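Local coordinates for protein multicopper oxidase (Uncultured bacterium, PDB 4E9X) that probably oxidises small substrates, passing the electrons through bound copper ions to reduce molecular oxygen to water, at residues I200-S205 against T228-P233; M142-W147 against I191-A196. One frame throughout, in Å; residues are numbered along the deposited sequence. Where two conformers were deposited one is given.

Contact 1. Residues I200-S205 against T228-P233; sequences IHAMHS and TVLVSP. With CU (copper (II) ion), chain G.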
loop_
_atom_site.group_PDB
_atom_site.type_symbol
_atom_site.label_atom_id
_atom_site.label_comp_id
_atom_site.label_asym_id
_atom_site.label_seq_id
_atom_site.Cartn_x
_atom_site.Cartn_y
_atom_site.Cartn_z
ATOM N N ILE A 200 -1.382 1.620 -7.302
ATOM C CA ILE A 200 -1.862 2.061 -5.982
ATOM C C ILE A 200 -2.121 3.561 -6.038
ATOM O O ILE A 200 -1.368 4.248 -6.672
ATOM C CB ILE A 200 -0.817 1.570 -4.975
ATOM C CG1 ILE A 200 -0.663 0.037 -5.024
ATOM C CG2 ILE A 200 -1.137 2.000 -3.594
ATOM C CD1 ILE A 200 0.198 -0.501 -3.895
ATOM N N HIS A 201 -3.193 4.009 -5.393
ATOM C CA HIS A 201 -3.649 5.394 -5.552
ATOM C C HIS A 201 -3.974 5.938 -4.154
ATOM O O HIS A 201 -4.775 5.343 -3.407
ATOM C CB HIS A 201 -4.922 5.416 -6.412
ATOM C CG HIS A 201 -4.674 4.876 -7.787
ATOM N ND1 HIS A 201 -4.198 5.654 -8.806
ATOM C CD2 HIS A 201 -4.788 3.614 -8.281
ATOM C CE1 HIS A 201 -4.031 4.879 -9.903
ATOM N NE2 HIS A 201 -4.401 3.646 -9.593
ATOM N N ALA A 202 -3.351 7.047 -3.785
ATOM C CA ALA A 202 -3.534 7.606 -2.440
ATOM C C ALA A 202 -4.490 8.789 -2.576
ATOM O O ALA A 202 -4.112 9.891 -2.894
ATOM C CB ALA A 202 -2.179 7.999 -1.871
ATOM N N MET A 203 -5.781 8.561 -2.436
ATOM C CA MET A 203 -6.785 9.577 -2.821
ATOM C C MET A 203 -6.971 10.577 -1.678
ATOM O O MET A 203 -7.383 10.211 -0.567
ATOM C CB MET A 203 -8.103 8.857 -3.128
ATOM C CG MET A 203 -7.952 7.849 -4.281
ATOM S SD MET A 203 -7.253 8.514 -5.816
ATOM C CE MET A 203 -8.445 9.768 -6.317
ATOM N N HIS A 204 -6.662 11.824 -1.971
ATOM C CA HIS A 204 -6.677 12.907 -0.964
ATOM C C HIS A 204 -7.698 13.992 -1.328
ATOM O O HIS A 204 -7.610 14.563 -2.437
ATOM C CB HIS A 204 -5.299 13.520 -0.904
ATOM C CG HIS A 204 -5.189 14.763 -0.091
ATOM N ND1 HIS A 204 -5.704 14.891 1.214
ATOM C CD2 HIS A 204 -4.637 15.960 -0.376
ATOM C CE1 HIS A 204 -5.442 16.161 1.646
ATOM N NE2 HIS A 204 -4.796 16.807 0.684
ATOM N N SER A 205 -8.576 14.280 -0.388
ATOM C CA SER A 205 -9.557 15.360 -0.577
ATOM C C SER A 205 -9.069 16.634 0.113
ATOM O O SER A 205 -8.980 16.687 1.343
ATOM C CB SER A 205 -10.903 14.980 -0.008
ATOM O OG SER A 205 -10.803 14.510 1.336
ATOM N N THR A 228 -6.510 11.006 3.398
ATOM C CA THR A 228 -5.852 10.318 2.275
ATOM C C THR A 228 -6.159 8.830 2.420
ATOM O O THR A 228 -5.862 8.211 3.440
ATOM C CB THR A 228 -4.331 10.556 2.325
ATOM O OG1 THR A 228 -4.062 11.971 2.250
ATOM C CG2 THR A 228 -3.591 9.893 1.137
ATOM N N VAL A 229 -6.794 8.242 1.389
ATOM C CA VAL A 229 -7.185 6.848 1.459
ATOM C C VAL A 229 -6.424 6.075 0.396
ATOM O O VAL A 229 -6.549 6.365 -0.817
ATOM C CB VAL A 229 -8.704 6.720 1.177
ATOM C CG1 VAL A 229 -9.111 5.260 1.065
ATOM C CG2 VAL A 229 -9.536 7.411 2.282
ATOM N N LEU A 230 -5.647 5.086 0.808
ATOM C CA LEU A 230 -4.853 4.276 -0.116
ATOM C C LEU A 230 -5.730 3.175 -0.710
ATOM O O LEU A 230 -6.338 2.399 0.032
ATOM C CB LEU A 230 -3.687 3.615 0.621
ATOM C CG LEU A 230 -2.678 2.892 -0.270
ATOM C CD1 LEU A 230 -1.983 3.940 -1.151
ATOM C CD2 LEU A 230 -1.671 2.094 0.575
ATOM N N VAL A 231 -5.766 3.158 -2.051
ATOM C CA VAL A 231 -6.589 2.182 -2.757
ATOM C C VAL A 231 -5.692 1.357 -3.663
ATOM O O VAL A 231 -4.970 1.925 -4.480
ATOM C CB VAL A 231 -7.630 2.941 -3.618
ATOM C CG1 VAL A 231 -8.549 1.969 -4.348
ATOM C CG2 VAL A 231 -8.427 3.949 -2.773
ATOM N N SER A 232 -5.688 0.048 -3.501
ATOM C CA SER A 232 -4.801 -0.850 -4.228
ATOM C C SER A 232 -5.629 -1.792 -5.105
ATOM O O SER A 232 -6.874 -1.841 -4.941
ATOM C CB SER A 232 -3.892 -1.574 -3.238
ATOM O OG SER A 232 -4.388 -2.755 -2.686
ATOM N N PRO A 233 -4.999 -2.504 -6.012
ATOM C CA PRO A 233 -5.782 -3.329 -6.972
ATOM C C PRO A 233 -6.737 -4.307 -6.309
ATOM O O PRO A 233 -6.410 -5.096 -5.425
ATOM C CB PRO A 233 -4.689 -4.068 -7.749
ATOM C CG PRO A 233 -3.550 -3.047 -7.748
ATOM C CD PRO A 233 -3.562 -2.517 -6.333
HETATM CU CU CU G . -4.052 18.466 0.733
#
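The carbonyl oxygen M203 O is gripped twice by the neighbouring strand: V229 N donates a hydrogen bond to it of 2.8 Å (161° at the hydrogen). The CA-H of T228 adds a softer approach, with T228 CA 3.2 Å from M203 O. M203 N in turn donates to V229 O, and H201 forms the same kind of reciprocal pair with V231, as hydrogen-bonded pairs of antiparallel strands do. H201, M203, V229 and V231 face the core on one side of this ladder; H201 ND1 is held there by D253. The other side carries A202, T228, L230 and H204. T228 is branched at CB and so at ease in a strand; with OG1 anti to the carbonyl carbon (chi1 -59°), CG2 is swung to A202 CB, 3.8 Å away, while OG1 approaches the H204 imidazole obliquely, 3.5 Å from ND1. A glycine in its place would probably leave a gap against A202 and the H204 ring less closely packed. H204 ND1 bonds to D227 O, which fixes the ring's rotation and presents NE2 to a copper ion at 1.8 Å. H60 of the second subunit binds the same copper, an intersubunit site characteristic of trimeric two-domain multicopper oxidases with cupredoxin folds.

Contact 2. Residues M142-W147 against I191-A196; sequences MMMSTW and IRFFGA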
loop_
_atom_site.group_PDB
_atom_site.type_symbol
_atom_site.label_atom_id
_atom_site.label_comp_id
_atom_site.label_asym_id
_atom_site.label_seq_id
_atom_site.Cartn_x
_atom_site.Cartn_y
_atom_site.Cartn_z
ATOM N N MET A 142 -15.542 6.369 -8.410
ATOM C CA MET A 142 -14.190 6.715 -8.875
ATOM C C MET A 142 -13.359 5.454 -9.079
ATOM O O MET A 142 -12.897 4.829 -8.105
ATOM C CB MET A 142 -13.451 7.624 -7.874
ATOM C CG MET A 142 -14.137 9.011 -7.791
ATOM S SD MET A 142 -13.049 10.136 -6.922
ATOM C CE MET A 142 -14.076 11.580 -6.664
ATOM N N MET A 143 -13.154 5.069 -10.354
ATOM C CA MET A 143 -12.408 3.826 -10.648
ATOM C C MET A 143 -11.053 4.227 -11.179
ATOM O O MET A 143 -10.950 4.855 -12.267
ATOM C CB MET A 143 -13.189 3.024 -11.713
ATOM C CG MET A 143 -14.617 2.711 -11.239
ATOM S SD MET A 143 -15.507 1.500 -12.274
ATOM C CE MET A 143 -14.702 -0.014 -11.757
ATOM N N MET A 144 -10.014 3.939 -10.432
ATOM C CA MET A 144 -8.662 4.372 -10.793
ATOM C C MET A 144 -7.934 3.296 -11.564
ATOM O O MET A 144 -8.102 2.106 -11.285
ATOM C CB MET A 144 -7.840 4.728 -9.537
ATOM C CG MET A 144 -7.985 6.193 -9.095
ATOM S SD MET A 144 -9.649 6.693 -8.612
ATOM C CE MET A 144 -9.868 5.650 -7.153
ATOM N N SER A 145 -7.126 3.686 -12.562
ATOM C CA SER A 145 -6.322 2.748 -13.331
ATOM C C SER A 145 -5.141 3.523 -13.920
ATOM O O SER A 145 -4.974 4.735 -13.768
ATOM C CB SER A 145 -7.125 2.020 -14.386
ATOM O OG SER A 145 -7.548 2.895 -15.414
ATOM N N THR A 146 -4.309 2.703 -14.562
ATOM C CA THR A 146 -3.084 3.218 -15.173
ATOM C C THR A 146 -2.969 2.743 -16.616
ATOM O O THR A 146 -3.631 1.788 -17.032
ATOM C CB THR A 146 -1.791 2.825 -14.393
ATOM O OG1 THR A 146 -1.505 1.450 -14.645
ATOM C CG2 THR A 146 -1.998 3.053 -12.899
ATOM N N TRP A 147 -2.096 3.386 -17.384
ATOM C CA TRP A 147 -2.026 3.147 -18.825
ATOM C C TRP A 147 -0.554 3.150 -19.242
ATOM O O TRP A 147 0.227 3.913 -18.716
ATOM C CB TRP A 147 -2.744 4.218 -19.644
ATOM C CG TRP A 147 -4.171 4.399 -19.160
ATOM C CD1 TRP A 147 -4.557 5.223 -18.122
ATOM C CD2 TRP A 147 -5.341 3.759 -19.632
ATOM N NE1 TRP A 147 -5.937 5.127 -17.933
ATOM C CE2 TRP A 147 -6.429 4.235 -18.850
ATOM C CE3 TRP A 147 -5.565 2.803 -20.653
ATOM C CZ2 TRP A 147 -7.749 3.801 -19.062
ATOM C CZ3 TRP A 147 -6.894 2.402 -20.823
ATOM C CH2 TRP A 147 -7.970 2.882 -20.053
ATOM N N ILE A 191 -18.561 8.618 -1.685
ATOM C CA ILE A 191 -17.603 8.329 -2.763
ATOM C C ILE A 191 -17.175 6.864 -2.626
ATOM O O ILE A 191 -16.797 6.438 -1.534
ATOM C CB ILE A 191 -16.420 9.288 -2.756
ATOM C CG1 ILE A 191 -16.949 10.740 -2.901
ATOM C CG2 ILE A 191 -15.475 8.954 -3.893
ATOM C CD1 ILE A 191 -16.212 11.720 -2.081
ATOM N N ARG A 192 -17.230 6.178 -3.747
ATOM C CA ARG A 192 -16.814 4.767 -3.834
ATOM C C ARG A 192 -15.552 4.728 -4.678
ATOM O O ARG A 192 -15.621 4.985 -5.893
ATOM C CB ARG A 192 -17.937 3.963 -4.484
ATOM C CG ARG A 192 -19.273 4.066 -3.726
ATOM C CD ARG A 192 -20.367 3.385 -4.504
ATOM N NE ARG A 192 -21.744 3.678 -4.084
ATOM C CZ ARG A 192 -22.521 2.779 -3.515
ATOM N NH1 ARG A 192 -22.131 1.558 -3.127
ATOM N NH2 ARG A 192 -23.789 3.136 -3.267
ATOM N N PHE A 193 -14.425 4.394 -4.036
ATOM C CA PHE A 193 -13.142 4.268 -4.724
ATOM C C PHE A 193 -12.911 2.808 -5.147
ATOM O O PHE A 193 -13.146 1.914 -4.328
ATOM C CB PHE A 193 -11.969 4.640 -3.794
ATOM C CG PHE A 193 -11.982 6.055 -3.248
ATOM C CD1 PHE A 193 -11.918 7.165 -4.109
ATOM C CD2 PHE A 193 -11.977 6.285 -1.904
ATOM C CE1 PHE A 193 -11.876 8.454 -3.602
ATOM C CE2 PHE A 193 -11.967 7.592 -1.391
ATOM C CZ PHE A 193 -11.856 8.685 -2.245
ATOM N N PHE A 194 -12.395 2.631 -6.352
ATOM C CA PHE A 194 -12.069 1.285 -6.834
ATOM C C PHE A 194 -10.644 1.232 -7.349
ATOM O O PHE A 194 -10.253 2.096 -8.173
ATOM C CB PHE A 194 -12.970 0.866 -8.009
ATOM C CG PHE A 194 -14.459 0.913 -7.836
ATOM C CD1 PHE A 194 -15.220 -0.234 -8.014
ATOM C CD2 PHE A 194 -15.132 2.113 -7.558
ATOM C CE1 PHE A 194 -16.620 -0.210 -7.963
ATOM C CE2 PHE A 194 -16.513 2.183 -7.526
ATOM C CZ PHE A 194 -17.251 1.021 -7.758
ATOM N N GLY A 195 -9.918 0.202 -6.900
ATOM C CA GLY A 195 -8.602 -0.066 -7.480
ATOM C C GLY A 195 -8.788 -0.945 -8.732
ATOM O O GLY A 195 -8.617 -2.173 -8.693
ATOM N N ALA A 196 -9.188 -0.324 -9.849
ATOM C CA ALA A 196 -9.584 -1.135 -11.002
ATOM C C ALA A 196 -8.380 -1.614 -11.790
ATOM O O ALA A 196 -8.393 -2.739 -12.286
ATOM C CB ALA A 196 -10.496 -0.291 -11.883
#
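M142 N donates to R192 O at 2.9 Å, and M144 N to F194 O at the same length; both bonds are nearly straight (167° and 169° at the hydrogen). Between them F194 N reaches back to M142 O, giving the staggered ladder of two parallel strands, here neighbours within one sheet of a cupredoxin-type beta-sandwich. The CA-H of F193 adds a second, softer approach to M142 O. The ladder fades at its end, where G195 is the centre of an inverse gamma turn: A196 N makes two weak bonds, to M144 O across the strands and to F194 O round the turn. Glycine suits the place because V231 CG1 packs close against it and a side chain would point to that same face. R192 sends its guanidinium away from M142-W147, and its buried charge is met by D139 in a salt bridge, with T100 OG1 as a further partner of NH1.

The packing is built from methionines and phenylalanines, the flexible thioether chains fitting themselves round the rigid rings. M142, extended beyond CG, runs alongside F193 and brings SD to the ring edge, 3.9 Å from CE1, a Met-aromatic contact. Its SD, CG and CE also touch I191 CG2, which itself lies over one face of the F193 ring, toward the rim. M144 curls back until CE lies 4.0 Å from F193 CD1, and M203 of strand 201-205 packs against both residues. On the other side of the sheet, toward W119 and P121 of strand 119-125, M143 lies over F194. A bend at chi3 folds its chain back so that CG, SD and CE all follow one ring face: CG sits 3.8 Å from CD2, CE 3.8 Å from CD1, and SD stands 4.5 Å from the ring centroid, only 7° off the normal.

Overall arrangement
Both contacts are buried strand pairs, but the centre of contact 2 lies about 5 Å from the chain centre and that of contact 1 about 14 Å, where neighbouring subunits pack on one face. They belong to the two facing sheets of one sandwich: strand 187-195 of contact 2 is followed directly in the chain by strand 201-205 of contact 1. The layers meet where H201 CD2 rests 3.5 Å from M144 CB and V231 CG2 3.7 Å from F193 CB. Contact 2 is parallel and rich in thioethers and aromatic rings, as befits an interior; contact 1 is antiparallel and shares that apolar chemistry on its inner face apart from H201, which D253 holds, while its outer face serves subunit packing and copper binding.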